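Local coordinates for EmGH1 (Erythrobacter marinus, PDB 5Z87), which probably hydrolyses beta-glucosidic bonds, as a member of glycoside hydrolase family 3, at residues 148-161 and 407-419. Sequence-based numbering, arbitrary orientation.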
loop_
_atom_site.group_PDB
_atom_site.type_symbol
_atom_site.label_atom_id
_atom_site.label_comp_id
_atom_site.label_asym_id
_atom_site.label_seq_id
_atom_site.Cartn_x
_atom_site.Cartn_y
_atom_site.Cartn_z
ATOM N N ALA A 148 -6.506 0.666 -23.108
ATOM C CA ALA A 148 -7.517 0.157 -24.034
ATOM C C ALA A 148 -6.933 -0.915 -24.939
ATOM O O ALA A 148 -7.489 -2.014 -25.072
ATOM C CB ALA A 148 -8.094 1.302 -24.870
ATOM N N MET A 149 -5.791 -0.624 -25.555
ATOM C CA MET A 149 -5.200 -1.586 -26.479
ATOM C C MET A 149 -4.787 -2.861 -25.766
ATOM O O MET A 149 -4.768 -3.940 -26.381
ATOM C CB MET A 149 -4.006 -0.964 -27.193
ATOM C CG MET A 149 -4.377 0.151 -28.176
ATOM S SD MET A 149 -3.001 0.479 -29.298
ATOM C CE MET A 149 -1.974 1.547 -28.309
ATOM N N ALA A 150 -4.443 -2.764 -24.476
ATOM C CA ALA A 150 -4.118 -3.970 -23.715
ATOM C C ALA A 150 -5.315 -4.906 -23.607
ATOM O O ALA A 150 -5.135 -6.119 -23.422
ATOM C CB ALA A 150 -3.615 -3.600 -22.312
ATOM N N CYS A 151 -6.543 -4.365 -23.692
ATOM C CA CYS A 151 -7.724 -5.217 -23.590
ATOM C C CYS A 151 -7.883 -6.103 -24.799
ATOM O O CYS A 151 -8.614 -7.094 -24.731
ATOM C CB CYS A 151 -9.011 -4.405 -23.440
ATOM S SG CYS A 151 -9.080 -3.251 -22.099
ATOM N N ALA A 152 -7.214 -5.766 -25.901
ATOM C CA ALA A 152 -7.405 -6.499 -27.145
ATOM C C ALA A 152 -6.733 -7.862 -27.116
ATOM O O ALA A 152 -7.169 -8.777 -27.828
ATOM C CB ALA A 152 -6.876 -5.676 -28.320
ATOM N N PHE A 153 -5.678 -8.021 -26.316
ATOM C CA PHE A 153 -4.873 -9.253 -26.324
ATOM C C PHE A 153 -4.488 -9.645 -27.753
ATOM O O PHE A 153 -4.548 -10.813 -28.145
ATOM C CB PHE A 153 -5.595 -10.391 -25.588
ATOM C CG PHE A 153 -5.596 -10.211 -24.089
ATOM C CD1 PHE A 153 -6.440 -9.277 -23.493
ATOM C CD2 PHE A 153 -4.716 -10.930 -23.284
ATOM C CE1 PHE A 153 -6.435 -9.068 -22.105
ATOM C CE2 PHE A 153 -4.693 -10.739 -21.895
ATOM C CZ PHE A 153 -5.557 -9.798 -21.302
ATOM N N ARG A 154 -4.079 -8.641 -28.538
ATOM C CA ARG A 154 -3.648 -8.817 -29.927
ATOM C C ARG A 154 -2.284 -8.159 -30.097
ATOM O O ARG A 154 -2.175 -7.067 -30.671
ATOM C CB ARG A 154 -4.656 -8.208 -30.909
ATOM C CG ARG A 154 -5.973 -8.960 -31.042
ATOM C CD ARG A 154 -5.754 -10.316 -31.674
ATOM N NE ARG A 154 -5.198 -10.201 -33.020
ATOM C CZ ARG A 154 -5.915 -9.952 -34.112
ATOM N NH1 ARG A 154 -7.234 -9.795 -34.034
ATOM N NH2 ARG A 154 -5.310 -9.867 -35.287
ATOM N N PRO A 155 -1.220 -8.776 -29.583
ATOM C CA PRO A 155 0.100 -8.142 -29.728
ATOM C C PRO A 155 0.535 -8.008 -31.179
ATOM O O PRO A 155 1.290 -7.082 -31.501
ATOM C CB PRO A 155 1.030 -9.054 -28.916
ATOM C CG PRO A 155 0.249 -10.310 -28.647
ATOM C CD PRO A 155 -1.190 -9.946 -28.686
ATOM N N ASP A 156 0.053 -8.881 -32.069
ATOM C CA ASP A 156 0.333 -8.724 -33.493
ATOM C C ASP A 156 -0.203 -7.397 -34.011
ATOM O O ASP A 156 0.459 -6.719 -34.807
ATOM C CB ASP A 156 -0.258 -9.895 -34.288
ATOM C CG ASP A 156 -1.784 -10.024 -34.122
ATOM O OD1 ASP A 156 -2.340 -9.623 -33.074
ATOM O OD2 ASP A 156 -2.434 -10.534 -35.050
ATOM N N MET A 157 -1.387 -6.990 -33.556
ATOM C CA MET A 157 -1.889 -5.698 -34.000
ATOM C C MET A 157 -1.201 -4.544 -33.283
ATOM O O MET A 157 -1.084 -3.448 -33.851
ATOM C CB MET A 157 -3.401 -5.633 -33.808
ATOM C CG MET A 157 -4.167 -6.529 -34.773
ATOM S SD MET A 157 -5.951 -6.426 -34.508
ATOM C CE MET A 157 -6.252 -4.669 -34.693
ATOM N N VAL A 158 -0.744 -4.770 -32.044
ATOM C CA VAL A 158 0.035 -3.758 -31.332
ATOM C C VAL A 158 1.285 -3.396 -32.130
ATOM O O VAL A 158 1.613 -2.215 -32.301
ATOM C CB VAL A 158 0.398 -4.250 -29.918
ATOM C CG1 VAL A 158 1.391 -3.307 -29.268
ATOM C CG2 VAL A 158 -0.852 -4.390 -29.055
ATOM N N ARG A 159 1.995 -4.416 -32.629
ATOM C CA ARG A 159 3.197 -4.181 -33.426
ATOM C C ARG A 159 2.889 -3.326 -34.655
ATOM O O ARG A 159 3.633 -2.389 -34.974
ATOM C CB ARG A 159 3.814 -5.520 -33.835
ATOM C CG ARG A 159 5.178 -5.384 -34.486
ATOM C CD ARG A 159 5.513 -6.553 -35.405
ATOM N NE ARG A 159 4.584 -6.658 -36.536
ATOM C CZ ARG A 159 4.554 -5.837 -37.591
ATOM N NH1 ARG A 159 5.406 -4.812 -37.690
ATOM N NH2 ARG A 159 3.656 -6.034 -38.552
ATOM N N GLN A 160 1.777 -3.619 -35.338
ATOM C CA GLN A 160 1.351 -2.823 -36.488
ATOM C C GLN A 160 1.034 -1.386 -36.093
ATOM O O GLN A 160 1.371 -0.444 -36.822
ATOM C CB GLN A 160 0.117 -3.450 -37.138
ATOM C CG GLN A 160 0.333 -4.793 -37.777
ATOM C CD GLN A 160 -0.985 -5.450 -38.136
ATOM O OE1 GLN A 160 -1.166 -6.643 -37.935
ATOM N NE2 GLN A 160 -1.921 -4.664 -38.655
ATOM N N VAL A 161 0.361 -1.200 -34.956
ATOM C CA VAL A 161 -0.006 0.151 -34.539
ATOM C C VAL A 161 1.237 1.003 -34.347
ATOM O O VAL A 161 1.270 2.186 -34.729
ATOM C CB VAL A 161 -0.858 0.108 -33.262
ATOM C CG1 VAL A 161 -0.705 1.420 -32.480
ATOM C CG2 VAL A 161 -2.306 -0.129 -33.625
ATOM N N LEU A 407 -7.911 3.154 -40.556
ATOM C CA LEU A 407 -8.605 1.874 -40.498
ATOM C C LEU A 407 -7.994 0.967 -39.434
ATOM O O LEU A 407 -8.722 0.284 -38.696
ATOM C CB LEU A 407 -8.595 1.204 -41.867
ATOM C CG LEU A 407 -9.040 -0.261 -41.853
ATOM C CD1 LEU A 407 -10.499 -0.407 -41.392
ATOM C CD2 LEU A 407 -8.819 -0.899 -43.215
ATOM N N LEU A 408 -6.662 0.965 -39.321
ATOM C CA LEU A 408 -6.027 0.234 -38.232
ATOM C C LEU A 408 -6.535 0.727 -36.878
ATOM O O LEU A 408 -6.874 -0.077 -36.005
ATOM C CB LEU A 408 -4.508 0.360 -38.329
ATOM C CG LEU A 408 -3.703 -0.342 -37.231
ATOM C CD1 LEU A 408 -4.043 -1.826 -37.178
ATOM C CD2 LEU A 408 -2.208 -0.150 -37.454
ATOM N N ALA A 409 -6.649 2.047 -36.706
ATOM C CA ALA A 409 -7.165 2.583 -35.452
ATOM C C ALA A 409 -8.599 2.126 -35.188
ATOM O O ALA A 409 -8.979 1.872 -34.034
ATOM C CB ALA A 409 -7.086 4.105 -35.469
ATOM N N ARG A 410 -9.414 2.031 -36.239
ATOM C CA ARG A 410 -10.761 1.489 -36.088
ATOM C C ARG A 410 -10.724 0.015 -35.699
ATOM O O ARG A 410 -11.390 -0.406 -34.740
ATOM C CB ARG A 410 -11.539 1.692 -37.387
ATOM C CG ARG A 410 -12.755 0.820 -37.540
ATOM C CD ARG A 410 -13.987 1.608 -37.202
ATOM N NE ARG A 410 -14.845 1.836 -38.362
ATOM C CZ ARG A 410 -16.062 1.313 -38.486
ATOM N NH1 ARG A 410 -16.549 0.534 -37.516
ATOM N NH2 ARG A 410 -16.795 1.574 -39.566
ATOM N N ARG A 411 -9.932 -0.789 -36.420
ATOM C CA ARG A 411 -9.882 -2.219 -36.131
ATOM C C ARG A 411 -9.337 -2.501 -34.730
ATOM O O ARG A 411 -9.772 -3.458 -34.072
ATOM C CB ARG A 411 -9.045 -2.945 -37.185
ATOM C CG ARG A 411 -9.833 -3.359 -38.426
ATOM C CD ARG A 411 -9.187 -4.552 -39.139
ATOM N NE ARG A 411 -7.731 -4.416 -39.266
ATOM C CZ ARG A 411 -6.841 -5.351 -38.921
ATOM N NH1 ARG A 411 -7.250 -6.519 -38.424
ATOM N NH2 ARG A 411 -5.534 -5.120 -39.078
ATOM N N MET A 412 -8.389 -1.690 -34.253
ATOM C CA MET A 412 -7.853 -1.912 -32.915
ATOM C C MET A 412 -8.939 -1.704 -31.863
ATOM O O MET A 412 -9.112 -2.533 -30.963
ATOM C CB MET A 412 -6.657 -0.996 -32.663
ATOM C CG MET A 412 -5.888 -1.323 -31.382
ATOM S SD MET A 412 -5.295 -3.037 -31.281
ATOM C CE MET A 412 -3.545 -2.850 -31.472
ATOM N N ALA A 413 -9.711 -0.617 -31.992
ATOM C CA ALA A 413 -10.827 -0.383 -31.082
ATOM C C ALA A 413 -11.824 -1.543 -31.102
ATOM O O ALA A 413 -12.272 -2.001 -30.039
ATOM C CB ALA A 413 -11.514 0.935 -31.431
ATOM N N GLU A 414 -12.162 -2.049 -32.297
ATOM C CA GLU A 414 -13.073 -3.192 -32.412
ATOM C C GLU A 414 -12.558 -4.424 -31.664
ATOM O O GLU A 414 -13.360 -5.260 -31.219
ATOM C CB GLU A 414 -13.320 -3.536 -33.898
ATOM C CG GLU A 414 -14.039 -2.406 -34.679
ATOM C CD GLU A 414 -14.277 -2.704 -36.171
ATOM O OE1 GLU A 414 -13.605 -3.592 -36.742
ATOM O OE2 GLU A 414 -15.152 -2.035 -36.771
ATOM N N GLU A 415 -11.236 -4.567 -31.523
ATOM C CA GLU A 415 -10.672 -5.708 -30.810
ATOM C C GLU A 415 -10.538 -5.463 -29.312
ATOM O O GLU A 415 -10.320 -6.419 -28.563
ATOM C CB GLU A 415 -9.287 -6.076 -31.367
ATOM C CG GLU A 415 -9.253 -6.528 -32.815
ATOM C CD GLU A 415 -9.643 -7.985 -32.988
ATOM O OE1 GLU A 415 -9.339 -8.802 -32.093
ATOM O OE2 GLU A 415 -10.260 -8.315 -34.021
ATOM N N SER A 416 -10.666 -4.218 -28.866
ATOM C CA SER A 416 -10.330 -3.822 -27.506
ATOM C C SER A 416 -11.532 -3.612 -26.609
ATOM O O SER A 416 -11.436 -3.869 -25.402
ATOM C CB SER A 416 -9.530 -2.521 -27.521
ATOM O OG SER A 416 -8.323 -2.711 -28.228
ATOM N N ILE A 417 -12.648 -3.123 -27.149
ATOM C CA ILE A 417 -13.788 -2.805 -26.296
ATOM C C ILE A 417 -14.259 -4.065 -25.573
ATOM O O ILE A 417 -14.367 -5.147 -26.166
ATOM C CB ILE A 417 -14.900 -2.141 -27.120
ATOM C CG1 ILE A 417 -14.379 -0.827 -27.707
ATOM C CG2 ILE A 417 -16.097 -1.849 -26.249
ATOM C CD1 ILE A 417 -15.236 -0.257 -28.801
ATOM N N VAL A 418 -14.491 -3.934 -24.267
ATOM C CA VAL A 418 -14.802 -5.057 -23.387
ATOM C C VAL A 418 -16.296 -5.058 -23.094
ATOM O O VAL A 418 -16.857 -4.031 -22.690
ATOM C CB VAL A 418 -14.009 -4.971 -22.069
ATOM C CG1 VAL A 418 -14.399 -6.138 -21.126
ATOM C CG2 VAL A 418 -12.505 -4.911 -22.327
ATOM N N LEU A 419 -16.931 -6.211 -23.293
ATOM C CA LEU A 419 -18.297 -6.451 -22.841
ATOM C C LEU A 419 -18.216 -6.898 -21.383
ATOM O O LEU A 419 -17.885 -8.051 -21.096
ATOM C CB LEU A 419 -18.983 -7.501 -23.714
ATOM C CG LEU A 419 -20.462 -7.772 -23.391
ATOM C CD1 LEU A 419 -21.262 -6.464 -23.407
ATOM C CD2 LEU A 419 -21.102 -8.797 -24.344
#
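Met412 and Met157 interlock between helices 155-161 and 407-416, each a knob in a hole of the other segment. Met412, with CG anti to its backbone N (chi1 -170°) and the chain then bent, drops its CE among Met149, Met157, Val158 and Val161, 3.6 Å from Met157 CB. Met157 bends at its end to lay CE against the backbone of Arg411 and Met412, while its SD lies 3.7 Å from Glu415 CG. Farther along, Leu408 CD2 packs 3.8 Å from Val161 CG2. The two helix axes run roughly antiparallel (153°), 10.7 Å apart at closest approach. This seam joins the TIM-barrel-like N-terminal domain of a family 3 glycoside hydrolase to the helix leading into edge strand 418-422 of the C-terminal domain's sheet. Beside it the backbones close in at the turn: Ala152 CA makes a CH-O contact of 3.2 Å with Glu415 O, and Ala152 CB faces Ser416 OG, itself bonded back to Met412 O. A salt-bridge network closes one side. Arg154 grips Asp156 side-on through NE and NH2, and its NH1 makes a salt bridge to Glu415 OE1 (3.0 Å), the guanidinium and carboxylate planes being 83° apart; Met157 SD lies over one face of the guanidinium, toward its rim. An alanine here is likely to leave Asp156 without its two-nitrogen clasp and Glu415 with one cation fewer. Glu415 OE1 also takes a salt bridge from Lys730 and a hydrogen bond from Gln704, on strands 724-733 and 703-713 of another sheet.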